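PDB 3FBQ: conserved domain protein from Bacillus anthracis, which is of unknown function but carries an antiparallel beta fold probably related to the immunoglobulin-like E-set domains. Local coordinates for residues G161-E167 / Y179-S185; M171-F176 / T229-L233; R189-D193 / K277-I281; S194-T200 / V242-L248. All coordinates share one frame; numbering follows the deposited sequence.

Interaction 1 of 4, residues G161-E167 / Y179-S185; sequences GIKANME and YYNQEVS
Asn165 ND2 donates to Asn181 OD1 over 2.8 Å with an N-H...O angle of 162°; Asn181 OD1 lies close to the Asn165 amide plane, and the bond comes in nearly in line with the Asn181 carbonyl. The two amides are turned 54° from each other. At its other end Asn165 OD1 takes a bond of 2.8 Å from Lys163 NZ, which arrives on a lone pair in the carbonyl plane. The Asn165 side chain is thus held as donor and acceptor at once. Behind it the backbones run antiparallel through hydrogen-bonded pairs Lys163-Glu183 and Asn165-Asn181; Asn165 N to Asn181 O measures 2.9 Å. Asn181 CG sits between its backbone N and carbonyl carbon (chi1 56°), which brings the amide over beside Asn165. Glu167 has a clear partner in Arg225, whose salt bridge holds OE2. On the reverse face of the hairpin Ile162 CG1 meets Val184 CG1 at 4.1 Å, and Met166 CE rests on Tyr180 CB at 3.6 Å. Tyr180 runs on to Trp226, and its hydroxyl bonds to Val197 O. This mostly apolar face, with Gln182 and the Tyr180 hydroxyl, is turned toward strand 196-203. On the partly exposed polar face, the relay from Lys163 through Asn165 to Asn181 sets the orientation of the Asn165 amide, with Glu183 OE1, 4.4 Å from Lys163 NZ, at most a long-range attraction for the ammonium.

Interaction 2 of 4, residues M171-F176 / T229-L233; sequences MSPVSF and TFQKL
Phe176 and Phe230 form an antiparallel hydrogen-bonded pair, with Phe176 N to Phe230 O and Phe230 N to Phe176 O both 2.8 Å, and their side chains lie on the same face of the sheet. With CG placed between its backbone N and carbonyl carbon (chi1 80°), the Phe176 ring swings across the neighbouring strand. There Phe230 CB sits over one face of it in a CH-pi contact, 3.9 Å from the centroid. Phe230 has CG beside its own backbone N instead (chi1 -49°), and its ring lies displaced from that of Phe176. The two rings are nearly parallel, 14° apart, but slid until they barely overlap, with centroids 5.4 Å apart. Leu233 CB touches Phe176 CD1 at 3.7 Å, while its CD2 reaches back to Met171 SD at 3.8 Å. Val201 of strand 196-203 lies against both phenylalanines. At the hairpin bend Ser172 OG accepts from Val174 N, 3.1 Å, an ST turn, and Ser175 O takes bonds from both Ser172 N and Ser172 OG. A water accepts from Leu233 N and donates to Ser172 O, tying the turn to Leu233, in the loop after strand 224-231. Aromatic and aliphatic surfaces thus join the strands on one face, while Ser172 OG, Ser172 O and Ser175 O find their partners within the turn or through this water.

Interaction 3 of 4, residues R189-D193 / K277-I281; sequences RKEWD and KKKDI
Trp192, just past the short helix 186-191, reaches out with its six-membered ring to the loop 277-281, a helix-end-to-loop contact closing one end of the antiparallel beta domain, which is probably E-set-like. CG lies beside the backbone N (chi1 -55°), and the indole stands with its rim, not a face, toward the loop backbone. Lys279 CA meets that rim close to the ring plane, 3.6 Å from Trp192 CZ3, and Lys277 O also lies at the edge. The Lys278 side chain folds back over the indole, bent at every torsion beyond CB, and its NZ stands almost straight above the six-membered ring, 5.1 Å from the centroid and 6° off the normal; at that length any cation-pi attraction is weak. Leu248 lies against the face opposite Lys278, and Tyr222 OH hydrogen-bonds to Trp192 O. Lysines and Glu191 surround the contact without forming a salt bridge across it. The polar link is Lys278 NZ to Glu191 O, a weak hydrogen bond of 3.2 Å.

Interaction 4 of 4, residues S194-T200 / V242-L248; sequences SVDVELT and VTPRVHL
Strands 196-200 and 242-247 run antiparallel, their axes 4.3 Å apart at closest and at 151°, with Glu198-Arg245 and Thr200-Thr243 as hydrogen-bonded pairs. On their polar face His247 turns its ring edge toward two acids: NE2 makes a weak bond of 3.2 Å to Glu198 OE2, whose carboxylate is only 18° from the ring plane, and CD2 lies 3.3 Å from Asp196 OD1. Those acids could favour a protonated imidazole. Arg245 NE makes a weak hydrogen bond of 3.5 Å to Thr200 OG1, which lies at the guanidinium edge, while Thr243 OG1 sits over a face of the same group. On the reverse face Val195 CG1 touches Val246 CG1 at 3.8 Å and Leu248 CD2 at 3.7 Å, and Leu199 CB meets Val242 CG1 at 3.8 Å. This apolar face packs across the domain interior onto Ile162, Met166, Gln182 and Tyr180, while strand 208-218 flanks 196-203 and strand 281-289 flanks 239-247 within the sheet.

How the interactions relate
Interactions 1, 2 and 4 each pair neighbouring strands of one long antiparallel sheet, whereas interaction 3 is a surface contact between a helix end and a loop. Interactions 1 and 2 use opposite ends of strand 175-184. The sheet folds over on itself so that its two halves face each other: interactions 1 and 4, with centres about 10 Å apart, meet through their mostly apolar sides and through Tyr180 OH on Val197 O, as expected of a sandwich-like core. Outward, interaction 1 carries an amide network and interaction 4 histidine, arginine and acids; interaction 2 relies more on aromatic packing. Interaction 3 adjoins interaction 4, where Leu248 packs on Trp192, and its one hydrogen bond across the segments is weak.

Interaction 1 of 4, residues G161-E167 / Y179-S185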
loop_
_atom_site.group_PDB
_atom_site.type_symbol
_atom_site.label_atom_id
_atom_site.label_comp_id
_atom_site.label_asym_id
_atom_site.label_seq_id
_atom_site.Cartn_x
_atom_site.Cartn_y
_atom_site.Cartn_z
ATOM N N GLY A 161 -30.483 -15.078 22.118
ATOM C CA GLY A 161 -29.267 -15.773 22.501
ATOM C C GLY A 161 -27.999 -14.944 22.548
ATOM O O GLY A 161 -26.892 -15.445 22.587
ATOM N N ILE A 162 -28.180 -13.645 22.595
ATOM C CA ILE A 162 -27.851 -12.762 21.514
ATOM C C ILE A 162 -28.230 -11.420 22.024
ATOM O O ILE A 162 -29.384 -11.080 21.975
ATOM C CB ILE A 162 -28.773 -12.957 20.377
ATOM C CG1 ILE A 162 -28.132 -13.825 19.337
ATOM C CG2 ILE A 162 -29.032 -11.643 19.773
ATOM C CD1 ILE A 162 -28.268 -13.270 18.009
ATOM N N LYS A 163 -27.280 -10.671 22.546
ATOM C CA LYS A 163 -27.543 -9.871 23.712
ATOM C C LYS A 163 -26.586 -8.717 23.731
ATOM O O LYS A 163 -25.439 -8.919 23.435
ATOM C CB LYS A 163 -27.333 -10.723 24.931
ATOM C CG LYS A 163 -26.160 -10.342 25.728
ATOM C CD LYS A 163 -26.605 -9.645 26.964
ATOM C CE LYS A 163 -26.376 -10.478 28.170
ATOM N NZ LYS A 163 -25.462 -9.863 29.139
ATOM N N ALA A 164 -27.036 -7.505 24.057
ATOM C CA ALA A 164 -26.182 -6.316 23.820
ATOM C C ALA A 164 -25.780 -5.641 25.121
ATOM O O ALA A 164 -26.646 -5.295 25.914
ATOM C CB ALA A 164 -26.874 -5.345 22.893
ATOM N N ASN A 165 -24.491 -5.478 25.379
ATOM C CA ASN A 165 -24.062 -4.833 26.630
ATOM C C ASN A 165 -23.438 -3.483 26.477
ATOM O O ASN A 165 -22.420 -3.341 25.791
ATOM C CB ASN A 165 -23.071 -5.708 27.361
ATOM C CG ASN A 165 -23.521 -7.120 27.422
ATOM O OD1 ASN A 165 -24.403 -7.467 28.225
ATOM N ND2 ASN A 165 -22.962 -7.956 26.543
ATOM N N MET A 166 -24.020 -2.493 27.138
ATOM C CA MET A 166 -23.419 -1.182 27.165
ATOM C C MET A 166 -22.095 -1.300 27.940
ATOM O O MET A 166 -21.883 -2.269 28.692
ATOM C CB MET A 166 -24.422 -0.201 27.816
ATOM C CG MET A 166 -25.693 0.213 26.937
ATOM S SD MET A 166 -25.375 0.546 25.140
ATOM C CE MET A 166 -25.512 -1.096 24.430
ATOM N N GLU A 167 -21.173 -0.373 27.743
ATOM C CA GLU A 167 -19.885 -0.438 28.469
ATOM C C GLU A 167 -19.490 0.954 28.952
ATOM O O GLU A 167 -19.090 1.167 30.118
ATOM C CB GLU A 167 -18.754 -0.955 27.561
ATOM C CG GLU A 167 -18.464 -2.487 27.476
ATOM C CD GLU A 167 -17.445 -2.818 26.332
ATOM O OE1 GLU A 167 -17.124 -4.017 26.034
ATOM O OE2 GLU A 167 -16.962 -1.855 25.687
ATOM N N TYR A 179 -19.703 3.015 23.817
ATOM C CA TYR A 179 -18.961 1.788 23.762
ATOM C C TYR A 179 -19.819 0.622 24.209
ATOM O O TYR A 179 -20.484 0.650 25.238
ATOM C CB TYR A 179 -17.843 1.864 24.734
ATOM C CG TYR A 179 -16.825 2.891 24.425
ATOM C CD1 TYR A 179 -15.698 2.576 23.637
ATOM C CD2 TYR A 179 -16.926 4.201 24.980
ATOM C CE1 TYR A 179 -14.729 3.499 23.397
ATOM C CE2 TYR A 179 -15.927 5.156 24.735
ATOM C CZ TYR A 179 -14.839 4.787 23.945
ATOM O OH TYR A 179 -13.858 5.714 23.699
ATOM N N TYR A 180 -19.743 -0.451 23.469
ATOM C CA TYR A 180 -20.537 -1.594 23.826
ATOM C C TYR A 180 -20.107 -2.878 23.063
ATOM O O TYR A 180 -19.148 -2.855 22.275
ATOM C CB TYR A 180 -21.977 -1.233 23.544
ATOM C CG TYR A 180 -22.231 -1.147 22.068
ATOM C CD1 TYR A 180 -21.906 0.009 21.340
ATOM C CD2 TYR A 180 -22.782 -2.245 21.381
ATOM C CE1 TYR A 180 -22.134 0.056 19.950
ATOM C CE2 TYR A 180 -23.023 -2.203 19.994
ATOM C CZ TYR A 180 -22.697 -1.067 19.297
ATOM O OH TYR A 180 -22.973 -1.060 17.965
ATOM N N ASN A 181 -20.814 -3.991 23.311
ATOM C CA ASN A 181 -20.458 -5.296 22.703
ATOM C C ASN A 181 -21.629 -6.210 22.596
ATOM O O ASN A 181 -22.584 -6.050 23.333
ATOM C CB ASN A 181 -19.354 -6.029 23.458
ATOM C CG ASN A 181 -19.688 -6.247 24.889
ATOM O OD1 ASN A 181 -20.647 -6.934 25.261
ATOM N ND2 ASN A 181 -18.883 -5.659 25.723
ATOM N N GLN A 182 -21.524 -7.177 21.679
ATOM C CA GLN A 182 -22.547 -8.175 21.442
ATOM C C GLN A 182 -21.971 -9.445 21.967
ATOM O O GLN A 182 -20.762 -9.658 21.859
ATOM C CB GLN A 182 -22.881 -8.315 19.944
ATOM C CG GLN A 182 -21.708 -8.511 18.993
ATOM C CD GLN A 182 -22.131 -8.598 17.512
ATOM O OE1 GLN A 182 -21.854 -9.602 16.803
ATOM N NE2 GLN A 182 -22.770 -7.538 17.025
ATOM N N GLU A 183 -22.854 -10.246 22.578
ATOM C CA GLU A 183 -22.624 -11.670 22.883
ATOM C C GLU A 183 -23.648 -12.601 22.196
ATOM O O GLU A 183 -24.832 -12.269 22.097
ATOM C CB GLU A 183 -22.622 -11.881 24.376
ATOM C CG GLU A 183 -21.413 -11.278 25.045
ATOM C CD GLU A 183 -21.639 -11.073 26.536
ATOM O OE1 GLU A 183 -22.187 -12.001 27.181
ATOM O OE2 GLU A 183 -21.289 -9.987 27.067
ATOM N N VAL A 184 -23.158 -13.740 21.697
ATOM C CA VAL A 184 -23.953 -14.747 20.982
ATOM C C VAL A 184 -23.777 -16.147 21.660
ATOM O O VAL A 184 -22.642 -16.598 21.930
ATOM C CB VAL A 184 -23.514 -14.825 19.501
ATOM C CG1 VAL A 184 -24.518 -15.592 18.670
ATOM C CG2 VAL A 184 -23.358 -13.450 18.930
ATOM N N SER A 185 -24.900 -16.822 21.929
ATOM C CA SER A 185 -24.888 -18.110 22.636
ATOM C C SER A 185 -24.556 -19.258 21.712
ATOM O O SER A 185 -24.730 -19.141 20.489
ATOM C CB SER A 185 -26.267 -18.401 23.214
ATOM O OG SER A 185 -27.137 -18.745 22.147
#

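Interaction 2 of 4, residues M171-F176 / T229-L233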
loop_
_atom_site.group_PDB
_atom_site.type_symbol
_atom_site.label_atom_id
_atom_site.label_comp_id
_atom_site.label_asym_id
_atom_site.label_seq_id
_atom_site.Cartn_x
_atom_site.Cartn_y
_atom_site.Cartn_z
ATOM N N MET A 171 -18.550 12.078 26.303
ATOM C CA MET A 171 -19.250 13.231 25.758
ATOM C C MET A 171 -18.275 14.383 25.554
ATOM O O MET A 171 -17.768 14.913 26.527
ATOM C CB MET A 171 -20.445 13.591 26.672
ATOM C CG MET A 171 -21.362 12.324 27.078
ATOM S SD MET A 171 -22.371 12.497 28.656
ATOM C CE MET A 171 -21.274 11.954 29.994
ATOM N N SER A 172 -17.963 14.720 24.297
ATOM C CA SER A 172 -17.175 15.901 23.974
ATOM C C SER A 172 -18.104 17.040 23.666
ATOM O O SER A 172 -19.302 16.888 23.690
ATOM C CB SER A 172 -16.314 15.681 22.738
ATOM O OG SER A 172 -17.077 15.719 21.525
ATOM N N PRO A 173 -17.559 18.199 23.344
ATOM C CA PRO A 173 -18.447 19.321 23.083
ATOM C C PRO A 173 -19.178 19.234 21.723
ATOM O O PRO A 173 -20.184 19.954 21.474
ATOM C CB PRO A 173 -17.486 20.510 23.065
ATOM C CG PRO A 173 -16.357 20.051 23.841
ATOM C CD PRO A 173 -16.181 18.643 23.552
ATOM N N VAL A 174 -18.695 18.322 20.903
ATOM C CA VAL A 174 -18.935 18.323 19.490
ATOM C C VAL A 174 -19.690 17.005 19.180
ATOM O O VAL A 174 -20.491 16.922 18.238
ATOM C CB VAL A 174 -17.513 18.393 18.811
ATOM C CG1 VAL A 174 -17.063 17.113 18.297
ATOM C CG2 VAL A 174 -17.458 19.427 17.781
ATOM N N SER A 175 -19.464 15.983 20.010
ATOM C CA SER A 175 -19.955 14.637 19.724
ATOM C C SER A 175 -19.921 13.812 20.998
ATOM O O SER A 175 -19.428 14.254 22.038
ATOM C CB SER A 175 -19.109 13.988 18.621
ATOM O OG SER A 175 -17.796 13.698 19.117
ATOM N N PHE A 176 -20.524 12.629 20.932
ATOM C CA PHE A 176 -20.478 11.679 22.068
ATOM C C PHE A 176 -20.353 10.246 21.617
ATOM O O PHE A 176 -20.848 9.906 20.560
ATOM C CB PHE A 176 -21.669 11.878 23.025
ATOM C CG PHE A 176 -22.957 11.252 22.559
ATOM C CD1 PHE A 176 -23.969 12.038 22.016
ATOM C CD2 PHE A 176 -23.179 9.903 22.693
ATOM C CE1 PHE A 176 -25.194 11.490 21.614
ATOM C CE2 PHE A 176 -24.366 9.343 22.255
ATOM C CZ PHE A 176 -25.392 10.144 21.746
ATOM N N THR A 229 -20.057 6.810 17.072
ATOM C CA THR A 229 -20.051 8.200 17.515
ATOM C C THR A 229 -21.297 8.899 17.068
ATOM O O THR A 229 -21.773 8.654 15.977
ATOM C CB THR A 229 -18.794 8.901 17.039
ATOM O OG1 THR A 229 -17.716 7.995 17.254
ATOM C CG2 THR A 229 -18.539 10.248 17.848
ATOM N N PHE A 230 -21.840 9.733 17.935
ATOM C CA PHE A 230 -23.072 10.402 17.611
ATOM C C PHE A 230 -22.992 11.890 17.931
ATOM O O PHE A 230 -22.054 12.362 18.620
ATOM C CB PHE A 230 -24.240 9.821 18.370
ATOM C CG PHE A 230 -24.351 8.306 18.335
ATOM C CD1 PHE A 230 -25.419 7.683 17.608
ATOM C CD2 PHE A 230 -23.476 7.507 19.072
ATOM C CE1 PHE A 230 -25.604 6.295 17.615
ATOM C CE2 PHE A 230 -23.598 6.081 19.075
ATOM C CZ PHE A 230 -24.680 5.473 18.341
ATOM N N GLN A 231 -23.982 12.594 17.387
ATOM C CA GLN A 231 -24.164 14.041 17.420
ATOM C C GLN A 231 -23.983 14.670 18.780
ATOM O O GLN A 231 -24.221 14.013 19.795
ATOM C CB GLN A 231 -25.596 14.369 16.979
ATOM C CG GLN A 231 -25.894 14.035 15.527
ATOM C CD GLN A 231 -27.284 14.470 15.158
ATOM O OE1 GLN A 231 -28.090 13.685 14.688
ATOM N NE2 GLN A 231 -27.587 15.713 15.426
ATOM N N LYS A 232 -23.563 15.947 18.790
ATOM C CA LYS A 232 -23.630 16.774 19.994
ATOM C C LYS A 232 -24.860 16.333 20.770
ATOM O O LYS A 232 -25.988 16.535 20.311
ATOM C CB LYS A 232 -23.777 18.242 19.631
ATOM C CG LYS A 232 -22.935 19.110 20.476
ATOM C CD LYS A 232 -23.521 20.451 20.643
ATOM C CE LYS A 232 -22.825 21.254 21.730
ATOM N NZ LYS A 232 -22.852 20.718 23.146
ATOM N N LEU A 233 -24.634 15.648 21.884
ATOM C CA LEU A 233 -25.654 15.431 22.898
ATOM C C LEU A 233 -26.436 16.698 23.288
ATOM O O LEU A 233 -25.844 17.692 23.614
ATOM C CB LEU A 233 -24.964 14.918 24.154
ATOM C CG LEU A 233 -25.888 14.541 25.291
ATOM C CD1 LEU A 233 -26.992 13.585 24.781
ATOM C CD2 LEU A 233 -25.066 13.883 26.358
HETATM O O HOH W 1 -22.271 15.618 23.016
#

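Interaction 3 of 4, residues R189-D193 / K277-I281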
loop_
_atom_site.group_PDB
_atom_site.type_symbol
_atom_site.label_atom_id
_atom_site.label_comp_id
_atom_site.label_asym_id
_atom_site.label_seq_id
_atom_site.Cartn_x
_atom_site.Cartn_y
_atom_site.Cartn_z
ATOM N N ARG A 189 -25.273 -19.089 17.753
ATOM C CA ARG A 189 -24.108 -19.147 16.834
ATOM C C ARG A 189 -24.356 -20.178 15.749
ATOM O O ARG A 189 -23.881 -20.040 14.605
ATOM C CB ARG A 189 -22.806 -19.537 17.547
ATOM C CG ARG A 189 -22.466 -18.714 18.741
ATOM C CD ARG A 189 -21.029 -18.875 19.083
ATOM N NE ARG A 189 -20.627 -17.746 19.886
ATOM C CZ ARG A 189 -19.385 -17.305 20.034
ATOM N NH1 ARG A 189 -18.363 -17.901 19.422
ATOM N NH2 ARG A 189 -19.172 -16.234 20.796
ATOM N N LYS A 190 -25.124 -21.201 16.129
ATOM C CA LYS A 190 -25.270 -22.371 15.313
ATOM C C LYS A 190 -26.185 -22.130 14.141
ATOM O O LYS A 190 -25.948 -22.665 13.054
ATOM C CB LYS A 190 -25.702 -23.563 16.152
ATOM C CG LYS A 190 -24.540 -24.130 16.967
ATOM C CD LYS A 190 -24.674 -25.652 17.206
ATOM C CE LYS A 190 -25.825 -26.024 18.140
ATOM N NZ LYS A 190 -25.490 -25.742 19.560
ATOM N N GLU A 191 -27.210 -21.304 14.324
ATOM C CA GLU A 191 -28.089 -21.055 13.179
ATOM C C GLU A 191 -27.767 -19.791 12.373
ATOM O O GLU A 191 -28.536 -19.408 11.485
ATOM C CB GLU A 191 -29.582 -21.160 13.535
ATOM C CG GLU A 191 -30.106 -20.134 14.519
ATOM C CD GLU A 191 -31.650 -19.966 14.459
ATOM O OE1 GLU A 191 -32.175 -19.450 13.435
ATOM O OE2 GLU A 191 -32.336 -20.333 15.444
ATOM N N TRP A 192 -26.642 -19.158 12.686
ATOM C CA TRP A 192 -26.349 -17.821 12.183
ATOM C C TRP A 192 -24.849 -17.547 12.189
ATOM O O TRP A 192 -24.136 -17.961 13.103
ATOM C CB TRP A 192 -27.080 -16.764 13.013
ATOM C CG TRP A 192 -28.560 -16.978 13.088
ATOM C CD1 TRP A 192 -29.247 -17.617 14.078
ATOM C CD2 TRP A 192 -29.539 -16.552 12.131
ATOM N NE1 TRP A 192 -30.593 -17.616 13.798
ATOM C CE2 TRP A 192 -30.797 -16.968 12.610
ATOM C CE3 TRP A 192 -29.474 -15.859 10.919
ATOM C CZ2 TRP A 192 -31.980 -16.715 11.917
ATOM C CZ3 TRP A 192 -30.649 -15.608 10.233
ATOM C CH2 TRP A 192 -31.885 -16.035 10.733
ATOM N N ASP A 193 -24.376 -16.845 11.165
ATOM C CA ASP A 193 -22.945 -16.723 10.915
ATOM C C ASP A 193 -22.537 -15.263 10.744
ATOM O O ASP A 193 -21.361 -14.956 10.549
ATOM C CB ASP A 193 -22.546 -17.529 9.677
ATOM C CG ASP A 193 -22.593 -19.024 9.915
ATOM O OD1 ASP A 193 -22.245 -19.462 11.031
ATOM O OD2 ASP A 193 -22.981 -19.764 8.986
ATOM N N LYS A 277 -36.537 -17.588 6.823
ATOM C CA LYS A 277 -35.774 -17.904 8.025
ATOM C C LYS A 277 -34.451 -17.146 8.053
ATOM O O LYS A 277 -34.202 -16.345 8.953
ATOM C CB LYS A 277 -35.520 -19.410 8.117
ATOM C CG LYS A 277 -35.737 -19.991 9.505
ATOM C CD LYS A 277 -36.647 -19.104 10.339
ATOM C CE LYS A 277 -35.843 -18.165 11.223
ATOM N NZ LYS A 277 -36.713 -17.181 11.925
ATOM N N LYS A 278 -33.605 -17.406 7.061
ATOM C CA LYS A 278 -32.184 -17.626 7.303
ATOM C C LYS A 278 -31.377 -16.359 7.045
ATOM O O LYS A 278 -30.153 -16.407 6.913
ATOM C CB LYS A 278 -31.663 -18.770 6.430
ATOM C CG LYS A 278 -31.727 -20.136 7.092
ATOM C CD LYS A 278 -32.134 -20.023 8.552
ATOM C CE LYS A 278 -31.011 -20.471 9.474
ATOM N NZ LYS A 278 -29.708 -20.559 8.759
ATOM N N LYS A 279 -32.068 -15.227 6.974
ATOM C CA LYS A 279 -31.442 -13.930 7.204
ATOM C C LYS A 279 -32.464 -12.899 7.672
ATOM O O LYS A 279 -33.179 -12.309 6.863
ATOM C CB LYS A 279 -30.744 -13.439 5.935
ATOM C CG LYS A 279 -30.447 -14.537 4.925
ATOM C CD LYS A 279 -29.577 -14.023 3.790
ATOM C CE LYS A 279 -30.393 -13.803 2.526
ATOM N NZ LYS A 279 -30.407 -15.012 1.658
ATOM N N ASP A 280 -32.527 -12.690 8.983
ATOM C CA ASP A 280 -33.410 -11.632 9.568
ATOM C C ASP A 280 -32.868 -10.452 10.450
ATOM O O ASP A 280 -31.672 -10.331 10.700
ATOM C CB ASP A 280 -34.757 -12.214 10.129
ATOM C CG ASP A 280 -34.581 -13.196 11.320
ATOM O OD1 ASP A 280 -33.557 -13.921 11.408
ATOM O OD2 ASP A 280 -35.514 -13.259 12.157
ATOM N N ILE A 281 -33.783 -9.580 10.862
ATOM C CA ILE A 281 -33.516 -8.421 11.685
ATOM C C ILE A 281 -34.446 -8.481 12.938
ATOM O O ILE A 281 -35.640 -8.712 12.791
ATOM C CB ILE A 281 -33.691 -7.109 10.824
ATOM C CG1 ILE A 281 -32.815 -7.198 9.547
ATOM C CG2 ILE A 281 -33.462 -5.807 11.686
ATOM C CD1 ILE A 281 -32.232 -5.854 8.976
#

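Interaction 4 of 4, residues S194-T200 / V242-L248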
loop_
_atom_site.group_PDB
_atom_site.type_symbol
_atom_site.label_atom_id
_atom_site.label_comp_id
_atom_site.label_asym_id
_atom_site.label_seq_id
_atom_site.Cartn_x
_atom_site.Cartn_y
_atom_site.Cartn_z
ATOM N N SER A 194 -23.517 -14.368 10.818
ATOM C CA SER A 194 -23.254 -12.936 10.736
ATOM C C SER A 194 -24.231 -12.146 11.600
ATOM O O SER A 194 -25.164 -11.525 11.090
ATOM C CB SER A 194 -23.331 -12.460 9.284
ATOM O OG SER A 194 -23.878 -11.154 9.204
ATOM N N VAL A 195 -24.010 -12.172 12.911
ATOM C CA VAL A 195 -24.764 -11.332 13.832
ATOM C C VAL A 195 -24.129 -9.951 13.965
ATOM O O VAL A 195 -22.948 -9.830 14.290
ATOM C CB VAL A 195 -24.869 -11.975 15.227
ATOM C CG1 VAL A 195 -25.903 -11.246 16.071
ATOM C CG2 VAL A 195 -25.214 -13.451 15.105
ATOM N N ASP A 196 -24.920 -8.914 13.712
ATOM C CA ASP A 196 -24.411 -7.570 13.661
ATOM C C ASP A 196 -25.347 -6.657 14.432
ATOM O O ASP A 196 -26.499 -6.465 14.029
ATOM C CB ASP A 196 -24.313 -7.149 12.206
ATOM C CG ASP A 196 -23.934 -5.717 12.054
ATOM O OD1 ASP A 196 -24.562 -5.039 11.221
ATOM O OD2 ASP A 196 -23.034 -5.262 12.794
ATOM N N VAL A 197 -24.851 -6.079 15.522
ATOM C CA VAL A 197 -25.700 -5.302 16.459
ATOM C C VAL A 197 -25.541 -3.789 16.339
ATOM O O VAL A 197 -24.551 -3.227 16.769
ATOM C CB VAL A 197 -25.460 -5.667 17.939
ATOM C CG1 VAL A 197 -26.557 -5.154 18.737
ATOM C CG2 VAL A 197 -25.387 -7.132 18.135
ATOM N N GLU A 198 -26.563 -3.156 15.785
ATOM C CA GLU A 198 -26.622 -1.734 15.543
ATOM C C GLU A 198 -27.407 -1.117 16.650
ATOM O O GLU A 198 -28.340 -1.732 17.112
ATOM C CB GLU A 198 -27.440 -1.481 14.282
ATOM C CG GLU A 198 -26.789 -0.493 13.342
ATOM C CD GLU A 198 -25.639 -1.155 12.589
ATOM O OE1 GLU A 198 -24.654 -0.434 12.308
ATOM O OE2 GLU A 198 -25.727 -2.400 12.309
ATOM N N LEU A 199 -27.059 0.103 17.055
ATOM C CA LEU A 199 -27.845 0.867 18.006
ATOM C C LEU A 199 -28.365 2.130 17.381
ATOM O O LEU A 199 -27.721 2.786 16.564
ATOM C CB LEU A 199 -27.014 1.285 19.191
ATOM C CG LEU A 199 -26.003 0.371 19.865
ATOM C CD1 LEU A 199 -25.220 1.274 20.804
ATOM C CD2 LEU A 199 -26.641 -0.797 20.607
ATOM N N THR A 200 -29.551 2.493 17.822
ATOM C CA THR A 200 -30.246 3.675 17.355
ATOM C C THR A 200 -30.454 4.427 18.632
ATOM O O THR A 200 -30.725 3.810 19.679
ATOM C CB THR A 200 -31.588 3.248 16.679
ATOM O OG1 THR A 200 -31.553 3.640 15.299
ATOM C CG2 THR A 200 -32.848 3.770 17.413
ATOM N N VAL A 242 -31.749 3.641 24.034
ATOM C CA VAL A 242 -30.943 2.970 23.030
ATOM C C VAL A 242 -31.666 1.738 22.530
ATOM O O VAL A 242 -31.980 0.823 23.316
ATOM C CB VAL A 242 -29.567 2.509 23.617
ATOM C CG1 VAL A 242 -28.752 1.732 22.550
ATOM C CG2 VAL A 242 -28.738 3.684 24.144
ATOM N N THR A 243 -31.900 1.658 21.230
ATOM C CA THR A 243 -32.469 0.409 20.733
ATOM C C THR A 243 -31.443 -0.382 19.869
ATOM O O THR A 243 -30.939 0.132 18.840
ATOM C CB THR A 243 -33.865 0.594 20.052
ATOM O OG1 THR A 243 -33.744 0.469 18.634
ATOM C CG2 THR A 243 -34.542 1.952 20.383
ATOM N N PRO A 244 -31.103 -1.623 20.322
ATOM C CA PRO A 244 -30.243 -2.560 19.583
ATOM C C PRO A 244 -30.999 -3.241 18.449
ATOM O O PRO A 244 -31.896 -4.045 18.701
ATOM C CB PRO A 244 -29.847 -3.604 20.648
ATOM C CG PRO A 244 -30.394 -3.114 21.966
ATOM C CD PRO A 244 -31.502 -2.179 21.632
ATOM N N ARG A 245 -30.664 -2.887 17.212
ATOM C CA ARG A 245 -31.148 -3.585 16.012
ATOM C C ARG A 245 -30.197 -4.734 15.725
ATOM O O ARG A 245 -28.982 -4.541 15.739
ATOM C CB ARG A 245 -31.186 -2.617 14.827
ATOM C CG ARG A 245 -32.452 -1.782 14.780
ATOM C CD ARG A 245 -32.193 -0.312 14.373
ATOM N NE ARG A 245 -33.207 0.622 14.915
ATOM C CZ ARG A 245 -34.494 0.315 15.211
ATOM N NH1 ARG A 245 -34.988 -0.915 14.993
ATOM N NH2 ARG A 245 -35.305 1.251 15.721
ATOM N N VAL A 246 -30.704 -5.942 15.509
ATOM C CA VAL A 246 -29.782 -7.073 15.314
ATOM C C VAL A 246 -30.036 -7.678 13.949
ATOM O O VAL A 246 -31.152 -8.078 13.690
ATOM C CB VAL A 246 -29.965 -8.151 16.399
ATOM C CG1 VAL A 246 -29.181 -9.395 16.053
ATOM C CG2 VAL A 246 -29.500 -7.656 17.704
ATOM N N HIS A 247 -29.023 -7.737 13.086
ATOM C CA HIS A 247 -29.203 -8.232 11.702
ATOM C C HIS A 247 -28.491 -9.561 11.492
ATOM O O HIS A 247 -27.256 -9.622 11.387
ATOM C CB HIS A 247 -28.767 -7.216 10.615
ATOM C CG HIS A 247 -28.863 -5.791 11.052
ATOM N ND1 HIS A 247 -30.062 -5.200 11.402
ATOM C CD2 HIS A 247 -27.906 -4.844 11.229
ATOM C CE1 HIS A 247 -29.837 -3.942 11.758
ATOM N NE2 HIS A 247 -28.537 -3.701 11.669
ATOM N N LEU A 248 -29.304 -10.609 11.412
ATOM C CA LEU A 248 -28.847 -11.984 11.324
ATOM C C LEU A 248 -28.896 -12.488 9.899
ATOM O O LEU A 248 -29.837 -12.204 9.154
ATOM C CB LEU A 248 -29.752 -12.851 12.158
ATOM C CG LEU A 248 -29.899 -12.200 13.504
ATOM C CD1 LEU A 248 -31.314 -12.448 14.017
ATOM C CD2 LEU A 248 -28.798 -12.723 14.406
#